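Local coordinates for protein 3-dehydroshikimate dehydratase (Pseudomonas putida, PDB 5HMQ) that dehydrates 3-dehydroshikimate to protocatechuate with the help of a divalent metal ion, in the breakdown of quinate and shikimate, at residues Ala402-Val414 with Asp456-Phe468. Sequence-based numbering, arbitrary orientation.
Sequences AVRAPDGSLLYLV and DSWVLFYKSLFDF
P406 is held between two aromatic rings of helix 456-465, W458 and F461, one turn apart. Its CD makes a CH-pi contact with each: 3.5 Å from the centroid of the W458 six-membered ring and 3.7 Å from that of the F461 ring, within 6° of the normal in both cases. CB and CG carry the overlap on across the indole, P406 CB reaching W458 NE1 at 3.4 Å; that nitrogen is buried without a hydrogen-bonding partner in the model. With CG anti to the backbone N (chi1 170°), the F461 ring is carried out to the proline and lies face-on to its CD, while R404 O and A405 CA come obliquely against the far end of the ring, at CE1 and CZ.

Apolar packing continues along the hairpin strands. L411 CD1 comes within 3.5 Å of F466 CZ and also meets the edge of the F461 ring, and both methyls of L411 lie near the hydroxyl of Y462. V403 CG1 touches L465 CD2 at 4.0 Å and lies more loosely against the F466 ring, whose edge receives L413 CD2. The strands 402-404 and 410-414 form an antiparallel beta hairpin in the first VOC module, and the helix belongs to the second, so the contact joins the two halves of the hydroxyphenylpyruvate dioxygenase-like domain, away from both metal sites. Helix 374-383 adds to the apolar layer through A381, which touches V403 and L465.

No hydrogen bond crosses between the segments. Within the hairpin turn, S409 OG donates to D407 OD1 (2.6 Å) on the syn side of the carboxylate, and a weak bond from S409 N reaches the same oxygen. Held by these serine bonds, OD1 lies at the edge of the indole, 3.4 Å from W458 CH2, with the carboxylate and ring planes 56° apart. F247 of the second subunit packs on both D407 and W458.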
ATOM      1  N   ALA C 402      19.995  19.603  -4.750  1.00 50.57           N
ATOM      2  CA  ALA C 402      18.630  19.105  -4.779  1.00 48.06           C
ATOM      3  C   ALA C 402      18.468  17.966  -3.781  1.00 47.43           C
ATOM      4  O   ALA C 402      19.413  17.222  -3.505  1.00 47.45           O
ATOM      5  CB  ALA C 402      18.234  18.628  -6.184  1.00 46.41           C
ATOM      6  N   VAL C 403      17.261  17.846  -3.233  1.00 44.20           N
ATOM      7  CA  VAL C 403      16.894  16.758  -2.334  1.00 44.87           C
ATOM      8  C   VAL C 403      15.777  15.956  -2.988  1.00 45.90           C
ATOM      9  O   VAL C 403      14.813  16.534  -3.506  1.00 45.53           O
ATOM     10  CB  VAL C 403      16.459  17.282  -0.952  1.00 43.86           C
ATOM     11  CG1 VAL C 403      16.007  16.130  -0.064  1.00 44.75           C
ATOM     12  CG2 VAL C 403      17.591  18.053  -0.301  1.00 42.83           C
ATOM     13  N   ARG C 404      15.909  14.631  -2.971  1.00 44.12           N
ATOM     14  CA  ARG C 404      14.925  13.762  -3.600  1.00 42.06           C
ATOM     15  C   ARG C 404      13.720  13.599  -2.678  1.00 42.90           C
ATOM     16  O   ARG C 404      13.870  13.272  -1.497  1.00 44.54           O
ATOM     17  CB  ARG C 404      15.554  12.405  -3.923  1.00 43.77           C
ATOM     18  CG  ARG C 404      14.666  11.419  -4.692  1.00 49.20           C
ATOM     19  CD  ARG C 404      15.095   9.975  -4.443  1.00 49.25           C
ATOM     20  NE  ARG C 404      14.373   9.009  -5.273  1.00 50.04           N
ATOM     21  CZ  ARG C 404      13.272   8.354  -4.924  1.00 51.13           C
ATOM     22  NH1 ARG C 404      12.725   8.544  -3.731  1.00 53.50           N
ATOM     23  NH2 ARG C 404      12.720   7.499  -5.778  1.00 48.20           N
ATOM     24  N   ALA C 405      12.530  13.832  -3.219  1.00 42.16           N
ATOM     25  CA  ALA C 405      11.285  13.615  -2.500  1.00 45.09           C
ATOM     26  C   ALA C 405      10.915  12.135  -2.565  1.00 46.03           C
ATOM     27  O   ALA C 405      11.480  11.394  -3.371  1.00 43.70           O
ATOM     28  CB  ALA C 405      10.184  14.485  -3.103  1.00 42.25           C
ATOM     29  N   PRO C 406       9.996  11.663  -1.704  1.00 43.89           N
ATOM     30  CA  PRO C 406       9.733  10.211  -1.650  1.00 44.08           C
ATOM     31  C   PRO C 406       9.404   9.597  -2.998  1.00 45.95           C
ATOM     32  O   PRO C 406       9.728   8.425  -3.231  1.00 46.74           O
ATOM     33  CB  PRO C 406       8.549  10.112  -0.680  1.00 43.86           C
ATOM     34  CG  PRO C 406       8.731  11.277   0.221  1.00 45.73           C
ATOM     35  CD  PRO C 406       9.260  12.384  -0.649  1.00 44.18           C
ATOM     36  N   ASP C 407       8.775  10.350  -3.897  1.00 48.04           N
ATOM     37  CA  ASP C 407       8.519   9.853  -5.240  1.00 46.35           C
ATOM     38  C   ASP C 407       9.763  10.151  -6.067  1.00 47.09           C
ATOM     39  O   ASP C 407      10.879  10.094  -5.545  1.00 50.10           O
ATOM     40  CB  ASP C 407       7.251  10.488  -5.826  1.00 48.20           C
ATOM     41  CG  ASP C 407       7.381  11.987  -6.031  1.00 46.52           C
ATOM     42  OD1 ASP C 407       8.133  12.633  -5.274  1.00 46.71           O
ATOM     43  OD2 ASP C 407       6.709  12.524  -6.936  1.00 51.18           O
ATOM     44  N   GLY C 408       9.612  10.454  -7.345  1.00 48.57           N
ATOM     45  CA  GLY C 408      10.800  10.749  -8.115  1.00 52.15           C
ATOM     46  C   GLY C 408      11.172  12.214  -8.176  1.00 50.89           C
ATOM     47  O   GLY C 408      12.291  12.546  -8.579  1.00 46.30           O
ATOM     48  N   SER C 409      10.267  13.094  -7.746  1.00 47.77           N
ATOM     49  CA  SER C 409      10.472  14.531  -7.838  1.00 43.53           C
ATOM     50  C   SER C 409      11.602  15.024  -6.935  1.00 43.71           C
ATOM     51  O   SER C 409      11.994  14.384  -5.956  1.00 43.11           O
ATOM     52  CB  SER C 409       9.180  15.271  -7.487  1.00 43.71           C
ATOM     53  OG  SER C 409       8.732  14.939  -6.185  1.00 44.05           O
ATOM     54  N   LEU C 410      12.115  16.200  -7.293  1.00 43.02           N
ATOM     55  CA  LEU C 410      13.267  16.834  -6.672  1.00 45.77           C
ATOM     56  C   LEU C 410      12.853  18.112  -5.951  1.00 48.13           C
ATOM     57  O   LEU C 410      11.845  18.739  -6.292  1.00 48.71           O
ATOM     58  CB  LEU C 410      14.339  17.158  -7.717  1.00 45.59           C
ATOM     59  CG  LEU C 410      14.887  15.970  -8.509  1.00 44.66           C
ATOM     60  CD1 LEU C 410      15.954  16.424  -9.493  1.00 41.16           C
ATOM     61  CD2 LEU C 410      15.438  14.912  -7.560  1.00 41.64           C
ATOM     62  N   LEU C 411      13.643  18.493  -4.950  1.00 44.10           N
ATOM     63  CA  LEU C 411      13.496  19.771  -4.255  1.00 42.40           C
ATOM     64  C   LEU C 411      14.810  20.532  -4.375  1.00 44.17           C
ATOM     65  O   LEU C 411      15.810  20.150  -3.758  1.00 44.89           O
ATOM     66  CB  LEU C 411      13.114  19.570  -2.788  1.00 41.45           C
ATOM     67  CG  LEU C 411      11.749  18.955  -2.478  1.00 43.34           C
ATOM     68  CD1 LEU C 411      11.655  18.589  -1.009  1.00 42.28           C
ATOM     69  CD2 LEU C 411      10.637  19.923  -2.851  1.00 41.30           C
ATOM     70  N   TYR C 412      14.810  21.603  -5.167  1.00 45.11           N
ATOM     71  CA  TYR C 412      16.003  22.425  -5.327  1.00 46.02           C
ATOM     72  C   TYR C 412      16.130  23.415  -4.177  1.00 48.36           C
ATOM     73  O   TYR C 412      15.147  24.027  -3.750  1.00 49.37           O
ATOM     74  CB  TYR C 412      15.971  23.195  -6.646  1.00 42.30           C
ATOM     75  CG  TYR C 412      15.694  22.361  -7.872  1.00 46.08           C
ATOM     76  CD1 TYR C 412      16.594  21.396  -8.302  1.00 45.59           C
ATOM     77  CD2 TYR C 412      14.547  22.568  -8.622  1.00 47.03           C
ATOM     78  CE1 TYR C 412      16.344  20.643  -9.432  1.00 45.34           C
ATOM     79  CE2 TYR C 412      14.294  21.830  -9.753  1.00 47.42           C
ATOM     80  CZ  TYR C 412      15.191  20.866 -10.154  1.00 47.09           C
ATOM     81  OH  TYR C 412      14.929  20.125 -11.283  1.00 47.12           O
ATOM     82  N   LEU C 413      17.353  23.577  -3.683  1.00 49.07           N
ATOM     83  CA  LEU C 413      17.651  24.502  -2.594  1.00 50.72           C
ATOM     84  C   LEU C 413      18.274  25.753  -3.205  1.00 51.46           C
ATOM     85  O   LEU C 413      19.485  25.804  -3.439  1.00 52.83           O
ATOM     86  CB  LEU C 413      18.573  23.847  -1.570  1.00 50.23           C
ATOM     87  CG  LEU C 413      18.095  22.483  -1.065  1.00 49.76           C
ATOM     88  CD1 LEU C 413      19.089  21.885  -0.085  1.00 47.30           C
ATOM     89  CD2 LEU C 413      16.714  22.600  -0.434  1.00 48.38           C
ATOM     90  N   VAL C 414      17.448  26.764  -3.457  1.00 52.91           N
ATOM     91  CA  VAL C 414      17.870  27.975  -4.152  1.00 54.27           C
ATOM     92  C   VAL C 414      18.114  29.065  -3.119  1.00 55.30           C
ATOM     93  O   VAL C 414      17.200  29.456  -2.382  1.00 56.45           O
ATOM     94  CB  VAL C 414      16.825  28.421  -5.185  1.00 55.22           C
ATOM     95  CG1 VAL C 414      17.265  29.713  -5.858  1.00 50.67           C
ATOM     96  CG2 VAL C 414      16.608  27.327  -6.217  1.00 55.27           C
ATOM     97  N   ASP C 456       1.902   8.909   5.656  1.00 44.67           N
ATOM     98  CA  ASP C 456       2.668   9.072   6.890  1.00 44.61           C
ATOM     99  C   ASP C 456       4.155   9.201   6.603  1.00 44.77           C
ATOM    100  O   ASP C 456       4.860   9.948   7.289  1.00 46.81           O
ATOM    101  CB  ASP C 456       2.391   7.907   7.852  1.00 47.09           C
ATOM    102  CG  ASP C 456       0.993   7.969   8.444  1.00 52.43           C
ATOM    103  OD1 ASP C 456       0.399   9.070   8.461  1.00 54.58           O
ATOM    104  OD2 ASP C 456       0.503   6.927   8.926  1.00 51.43           O
ATOM    105  N   SER C 457       4.651   8.480   5.597  1.00 43.08           N
ATOM    106  CA  SER C 457       6.056   8.608   5.223  1.00 40.65           C
ATOM    107  C   SER C 457       6.356  10.005   4.692  1.00 44.21           C
ATOM    108  O   SER C 457       7.398  10.590   5.013  1.00 46.08           O
ATOM    109  CB  SER C 457       6.419   7.547   4.186  1.00 41.32           C
ATOM    110  OG  SER C 457       7.817   7.477   3.999  1.00 44.08           O
ATOM    111  N   TRP C 458       5.451  10.562   3.881  1.00 43.75           N
ATOM    112  CA  TRP C 458       5.626  11.933   3.405  1.00 41.92           C
ATOM    113  C   TRP C 458       5.562  12.930   4.555  1.00 41.38           C
ATOM    114  O   TRP C 458       6.307  13.917   4.574  1.00 42.39           O
ATOM    115  CB  TRP C 458       4.571  12.274   2.353  1.00 43.06           C
ATOM    116  CG  TRP C 458       4.897  11.807   0.968  1.00 43.40           C
ATOM    117  CD1 TRP C 458       4.743  10.550   0.469  1.00 42.49           C
ATOM    118  CD2 TRP C 458       5.420  12.605  -0.105  1.00 42.82           C
ATOM    119  NE1 TRP C 458       5.141  10.510  -0.847  1.00 44.43           N
ATOM    120  CE2 TRP C 458       5.560  11.759  -1.222  1.00 43.37           C
ATOM    121  CE3 TRP C 458       5.783  13.950  -0.227  1.00 41.21           C
ATOM    122  CZ2 TRP C 458       6.050  12.214  -2.446  1.00 44.46           C
ATOM    123  CZ3 TRP C 458       6.268  14.401  -1.442  1.00 40.72           C
ATOM    124  CH2 TRP C 458       6.398  13.535  -2.535  1.00 41.72           C
ATOM    125  N   VAL C 459       4.661  12.699   5.514  1.00 42.80           N
ATOM    126  CA  VAL C 459       4.539  13.602   6.657  1.00 42.42           C
ATOM    127  C   VAL C 459       5.851  13.656   7.429  1.00 45.04           C
ATOM    128  O   VAL C 459       6.365  14.737   7.740  1.00 45.27           O
ATOM    129  CB  VAL C 459       3.371  13.169   7.561  1.00 44.12           C
ATOM    130  CG1 VAL C 459       3.404  13.937   8.874  1.00 40.94           C
ATOM    131  CG2 VAL C 459       2.042  13.378   6.851  1.00 44.73           C
ATOM    132  N   LEU C 460       6.414  12.486   7.743  1.00 45.49           N
ATOM    133  CA  LEU C 460       7.687  12.440   8.456  1.00 45.72           C
ATOM    134  C   LEU C 460       8.811  13.029   7.613  1.00 44.12           C
ATOM    135  O   LEU C 460       9.728  13.665   8.145  1.00 46.38           O
ATOM    136  CB  LEU C 460       8.008  11.002   8.862  1.00 42.59           C
ATOM    137  CG  LEU C 460       9.362  10.768   9.525  1.00 41.86           C
ATOM    138  CD1 LEU C 460       9.520  11.653  10.748  1.00 37.72           C
ATOM    139  CD2 LEU C 460       9.504   9.308   9.906  1.00 43.89           C
ATOM    140  N   PHE C 461       8.758  12.821   6.296  1.00 41.64           N
ATOM    141  CA  PHE C 461       9.776  13.373   5.406  1.00 40.43           C
ATOM    142  C   PHE C 461       9.858  14.889   5.541  1.00 42.21           C
ATOM    143  O   PHE C 461      10.947  15.452   5.707  1.00 41.54           O
ATOM    144  CB  PHE C 461       9.464  12.962   3.962  1.00 42.13           C
ATOM    145  CG  PHE C 461      10.305  13.657   2.924  1.00 42.78           C
ATOM    146  CD1 PHE C 461      11.550  13.162   2.574  1.00 39.97           C
ATOM    147  CD2 PHE C 461       9.832  14.788   2.274  1.00 43.08           C
ATOM    148  CE1 PHE C 461      12.318  13.794   1.614  1.00 41.58           C
ATOM    149  CE2 PHE C 461      10.594  15.425   1.313  1.00 43.27           C
ATOM    150  CZ  PHE C 461      11.839  14.926   0.981  1.00 44.06           C
ATOM    151  N   TYR C 462       8.709  15.567   5.491  1.00 43.35           N
ATOM    152  CA  TYR C 462       8.703  17.024   5.553  1.00 44.50           C
ATOM    153  C   TYR C 462       8.907  17.534   6.976  1.00 44.45           C
ATOM    154  O   TYR C 462       9.547  18.572   7.177  1.00 44.27           O
ATOM    155  CB  TYR C 462       7.406  17.571   4.957  1.00 42.61           C
ATOM    156  CG  TYR C 462       7.500  17.825   3.469  1.00 42.88           C
ATOM    157  CD1 TYR C 462       8.212  18.912   2.975  1.00 45.12           C
ATOM    158  CD2 TYR C 462       6.884  16.977   2.556  1.00 39.92           C
ATOM    159  CE1 TYR C 462       8.306  19.150   1.616  1.00 44.16           C
ATOM    160  CE2 TYR C 462       6.973  17.206   1.192  1.00 41.92           C
ATOM    161  CZ  TYR C 462       7.684  18.297   0.729  1.00 45.07           C
ATOM    162  OH  TYR C 462       7.777  18.535  -0.624  1.00 46.23           O
ATOM    163  N   LYS C 463       8.366  16.830   7.975  1.00 45.82           N
ATOM    164  CA  LYS C 463       8.556  17.262   9.357  1.00 46.55           C
ATOM    165  C   LYS C 463      10.023  17.206   9.768  1.00 45.66           C
ATOM    166  O   LYS C 463      10.510  18.097  10.471  1.00 46.47           O
ATOM    167  CB  LYS C 463       7.715  16.416  10.311  1.00 44.51           C
ATOM    168  CG  LYS C 463       6.272  16.855  10.452  1.00 44.87           C
ATOM    169  CD  LYS C 463       5.595  16.089  11.578  1.00 46.37           C
ATOM    170  CE  LYS C 463       4.254  16.700  11.949  1.00 49.20           C
ATOM    171  NZ  LYS C 463       3.592  15.941  13.046  1.00 50.72           N
ATOM    172  N   SER C 464      10.744  16.163   9.355  1.00 43.38           N
ATOM    173  CA  SER C 464      12.111  15.993   9.833  1.00 43.55           C
ATOM    174  C   SER C 464      13.128  16.728   8.963  1.00 45.36           C
ATOM    175  O   SER C 464      13.910  17.536   9.474  1.00 48.29           O
ATOM    176  CB  SER C 464      12.460  14.501   9.925  1.00 41.58           C
ATOM    177  OG  SER C 464      12.420  13.872   8.656  1.00 45.04           O
ATOM    178  N   LEU C 465      13.125  16.474   7.652  1.00 44.40           N
ATOM    179  CA  LEU C 465      14.142  17.065   6.789  1.00 45.76           C
ATOM    180  C   LEU C 465      14.012  18.580   6.701  1.00 44.79           C
ATOM    181  O   LEU C 465      15.026  19.278   6.589  1.00 45.13           O
ATOM    182  CB  LEU C 465      14.078  16.456   5.387  1.00 46.96           C
ATOM    183  CG  LEU C 465      14.866  15.164   5.152  1.00 45.69           C
ATOM    184  CD1 LEU C 465      14.145  13.967   5.756  1.00 43.07           C
ATOM    185  CD2 LEU C 465      15.131  14.947   3.667  1.00 42.27           C
ATOM    186  N   PHE C 466      12.790  19.107   6.735  1.00 44.21           N
ATOM    187  CA  PHE C 466      12.560  20.529   6.507  1.00 45.77           C
ATOM    188  C   PHE C 466      11.878  21.223   7.679  1.00 46.54           C
ATOM    189  O   PHE C 466      11.532  22.406   7.567  1.00 45.93           O
ATOM    190  CB  PHE C 466      11.752  20.717   5.221  1.00 45.94           C
ATOM    191  CG  PHE C 466      12.452  20.201   4.000  1.00 46.02           C
ATOM    192  CD1 PHE C 466      13.436  20.955   3.383  1.00 43.93           C
ATOM    193  CD2 PHE C 466      12.149  18.952   3.488  1.00 45.50           C
ATOM    194  CE1 PHE C 466      14.091  20.479   2.265  1.00 44.72           C
ATOM    195  CE2 PHE C 466      12.801  18.470   2.372  1.00 45.23           C
ATOM    196  CZ  PHE C 466      13.775  19.234   1.759  1.00 45.78           C
ATOM    197  N   ASP C 467      11.677  20.521   8.796  1.00 48.75           N
ATOM    198  CA  ASP C 467      11.118  21.101  10.021  1.00 47.39           C
ATOM    199  C   ASP C 467       9.761  21.758   9.765  1.00 46.57           C
ATOM    200  O   ASP C 467       9.468  22.841  10.276  1.00 47.01           O
ATOM    201  CB  ASP C 467      12.096  22.090  10.661  1.00 45.90           C
ATOM    202  CG  ASP C 467      11.775  22.370  12.119  1.00 47.21           C
ATOM    203  OD1 ASP C 467      11.111  21.525  12.753  1.00 47.50           O
ATOM    204  OD2 ASP C 467      12.191  23.432  12.630  1.00 48.28           O
ATOM    205  N   PHE C 468       8.929  21.103   8.962  1.00 47.31           N
ATOM    206  CA  PHE C 468       7.545  21.529   8.824  1.00 47.41           C
ATOM    207  C   PHE C 468       6.742  21.135  10.061  1.00 45.67           C
ATOM    208  O   PHE C 468       7.135  20.261  10.838  1.00 47.37           O
ATOM    209  CB  PHE C 468       6.914  20.921   7.569  1.00 46.63           C
ATOM    210  CG  PHE C 468       7.293  21.621   6.290  1.00 44.60           C
ATOM    211  CD1 PHE C 468       8.446  22.384   6.209  1.00 45.93           C
ATOM    212  CD2 PHE C 468       6.488  21.513   5.169  1.00 44.32           C
ATOM    213  CE1 PHE C 468       8.790  23.026   5.033  1.00 46.76           C
ATOM    214  CE2 PHE C 468       6.825  22.154   3.990  1.00 46.62           C
ATOM    215  CZ  PHE C 468       7.978  22.911   3.923  1.00 48.45           C
TER